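Local coordinates for alpha-acetolactate decarboxylase (Bacillus subtilis subsp. spizizenii, PDB 6J3D), which probably catalyses the decarboxylation of (2S)-2-acetolactate to (R)-acetoin, a zinc-dependent step in the biosynthesis of butane-2,3-diol from pyruvate, at residues A[70-75]-A[178-183]. Residues are numbered along the deposited sequence; the frame is centred on the assembly and turned at random.
Sequences IGFDGE and TIVGFL
Thr-178 meets Phe-72 with its methyl branch: CG2 lies over one face of the ring, 3.8 Å from its centroid and 18° off the normal, a CH-pi contact offset toward the rim. Thr-178 CB adds a second touch at Phe-72 CZ, 3.6 Å away. CG2 reaches the ring because it stands anti to the backbone N, and this leaves OG1 beside that nitrogen, where it hydrogen-bonds Asp-139 OD1, a bond that probably helps hold the rotamer. No hydrogen bond joins the two segments; residues 70-72 and 178-183 run at 97° to each other, their axes 7.7 Å apart at closest approach, and the contact rests mainly on side-chain packing. In the buried interior of the acetolactate decarboxylase fold, strand 68-72, paired with 57-61 and 75-80, thus packs against strand 175-184, which is paired with 133-139, 141-148 and 195-202. Val-180 then splits its methyls between two partners. Val-180 CG1 touches the Phe-72 ring obliquely at Phe-72 CD2, 3.8 Å away, while Val-180 CG2 presses on Ile-70 CG1 at 3.5 Å, tighter than usual for two carbons. The extended chain of Ile-70 (chi1 -172°) brings CD1 to the same methyl, the two side chains crossing at a slant; its side chain also lies close to that of the zinc ligand His-199. Phe-57 and Ile-201 also touch the Phe-72 side chain. An alanine in place of Phe-72 is likely to open a gap beneath Thr-178 CG2 and leave Val-180 CG1 without its aromatic neighbour.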
loop_
_atom_site.group_PDB
_atom_site.type_symbol
_atom_site.label_atom_id
_atom_site.label_comp_id
_atom_site.label_asym_id
_atom_site.label_seq_id
_atom_site.Cartn_x
_atom_site.Cartn_y
_atom_site.Cartn_z
ATOM N N ILE A 70 -4.105 -8.454 -19.841
ATOM C CA ILE A 70 -2.721 -8.908 -19.835
ATOM C C ILE A 70 -1.941 -8.088 -20.835
ATOM O O ILE A 70 -2.450 -7.792 -21.926
ATOM C CB ILE A 70 -2.610 -10.414 -20.151
ATOM C CG1 ILE A 70 -1.188 -10.908 -19.953
ATOM C CG2 ILE A 70 -3.075 -10.766 -21.599
ATOM C CD1 ILE A 70 -1.048 -12.427 -20.144
ATOM N N GLY A 71 -0.696 -7.746 -20.477
ATOM C CA GLY A 71 0.197 -7.149 -21.455
ATOM C C GLY A 71 1.647 -7.141 -21.086
ATOM O O GLY A 71 1.999 -7.295 -19.920
ATOM N N PHE A 72 2.458 -6.950 -22.100
ATOM C CA PHE A 72 3.892 -6.970 -22.011
ATOM C C PHE A 72 4.446 -6.471 -23.329
ATOM O O PHE A 72 3.745 -6.514 -24.366
ATOM C CB PHE A 72 4.410 -8.363 -21.644
ATOM C CG PHE A 72 3.819 -9.480 -22.454
ATOM C CD1 PHE A 72 4.430 -9.873 -23.638
ATOM C CD2 PHE A 72 2.703 -10.176 -22.006
ATOM C CE1 PHE A 72 3.898 -10.925 -24.383
ATOM C CE2 PHE A 72 2.134 -11.200 -22.772
ATOM C CZ PHE A 72 2.752 -11.594 -23.932
ATOM N N ASP A 73 5.688 -5.969 -23.300
ATOM C CA ASP A 73 6.281 -5.313 -24.481
ATOM C C ASP A 73 5.367 -4.223 -25.064
ATOM O O ASP A 73 5.346 -3.996 -26.315
ATOM C CB ASP A 73 6.690 -6.375 -25.534
ATOM C CG ASP A 73 7.737 -7.340 -25.014
ATOM O OD1 ASP A 73 8.648 -6.893 -24.302
ATOM O OD2 ASP A 73 7.627 -8.539 -25.307
ATOM N N GLY A 74 4.601 -3.577 -24.197
ATOM C CA GLY A 74 3.732 -2.465 -24.559
ATOM C C GLY A 74 2.441 -2.827 -25.271
ATOM O O GLY A 74 1.743 -1.931 -25.736
ATOM N N GLU A 75 2.155 -4.129 -25.398
ATOM C CA GLU A 75 0.967 -4.599 -26.160
ATOM C C GLU A 75 0.048 -5.247 -25.140
ATOM O O GLU A 75 0.474 -6.186 -24.475
ATOM C CB GLU A 75 1.323 -5.591 -27.291
ATOM C CG GLU A 75 0.074 -5.920 -28.084
ATOM C CD GLU A 75 0.273 -6.560 -29.448
ATOM O OE1 GLU A 75 -0.749 -7.113 -29.938
ATOM O OE2 GLU A 75 1.388 -6.510 -30.034
ATOM N N THR A 178 3.135 -16.970 -22.876
ATOM C CA THR A 178 3.734 -16.098 -21.890
ATOM C C THR A 178 2.829 -15.972 -20.671
ATOM O O THR A 178 1.623 -15.707 -20.802
ATOM C CB THR A 178 4.002 -14.686 -22.529
ATOM O OG1 THR A 178 4.991 -14.844 -23.579
ATOM C CG2 THR A 178 4.495 -13.722 -21.490
ATOM N N ILE A 179 3.412 -16.145 -19.495
ATOM C CA ILE A 179 2.773 -15.850 -18.231
ATOM C C ILE A 179 3.449 -14.594 -17.739
ATOM O O ILE A 179 4.672 -14.515 -17.728
ATOM C CB ILE A 179 2.969 -16.961 -17.165
ATOM C CG1 ILE A 179 2.179 -18.208 -17.510
ATOM C CG2 ILE A 179 2.531 -16.450 -15.754
ATOM C CD1 ILE A 179 2.427 -19.392 -16.610
ATOM N N VAL A 180 2.664 -13.626 -17.306
ATOM C CA VAL A 180 3.178 -12.410 -16.667
ATOM C C VAL A 180 2.400 -12.120 -15.421
ATOM O O VAL A 180 1.191 -12.440 -15.310
ATOM C CB VAL A 180 3.165 -11.151 -17.568
ATOM C CG1 VAL A 180 4.214 -11.290 -18.687
ATOM C CG2 VAL A 180 1.765 -10.843 -18.084
ATOM N N GLY A 181 3.077 -11.522 -14.443
ATOM C CA GLY A 181 2.373 -11.041 -13.285
ATOM C C GLY A 181 3.290 -10.437 -12.266
ATOM O O GLY A 181 4.405 -10.047 -12.569
ATOM N N PHE A 182 2.799 -10.441 -11.037
ATOM C CA PHE A 182 3.464 -9.764 -9.947
ATOM C C PHE A 182 3.562 -10.644 -8.729
ATOM O O PHE A 182 2.679 -11.471 -8.471
ATOM C CB PHE A 182 2.714 -8.473 -9.609
ATOM C CG PHE A 182 2.725 -7.468 -10.699
ATOM C CD1 PHE A 182 3.828 -6.673 -10.899
ATOM C CD2 PHE A 182 1.643 -7.343 -11.568
ATOM C CE1 PHE A 182 3.826 -5.719 -11.943
ATOM C CE2 PHE A 182 1.664 -6.411 -12.589
ATOM C CZ PHE A 182 2.737 -5.637 -12.792
ATOM N N LEU A 183 4.642 -10.443 -7.958
ATOM C CA LEU A 183 4.850 -11.096 -6.669
ATOM C C LEU A 183 4.733 -9.986 -5.621
ATOM O O LEU A 183 5.447 -8.981 -5.727
ATOM C CB LEU A 183 6.239 -11.706 -6.620
ATOM C CG LEU A 183 6.749 -12.595 -7.722
ATOM C CD1 LEU A 183 7.927 -13.348 -7.130
ATOM C CD2 LEU A 183 5.729 -13.448 -8.370
#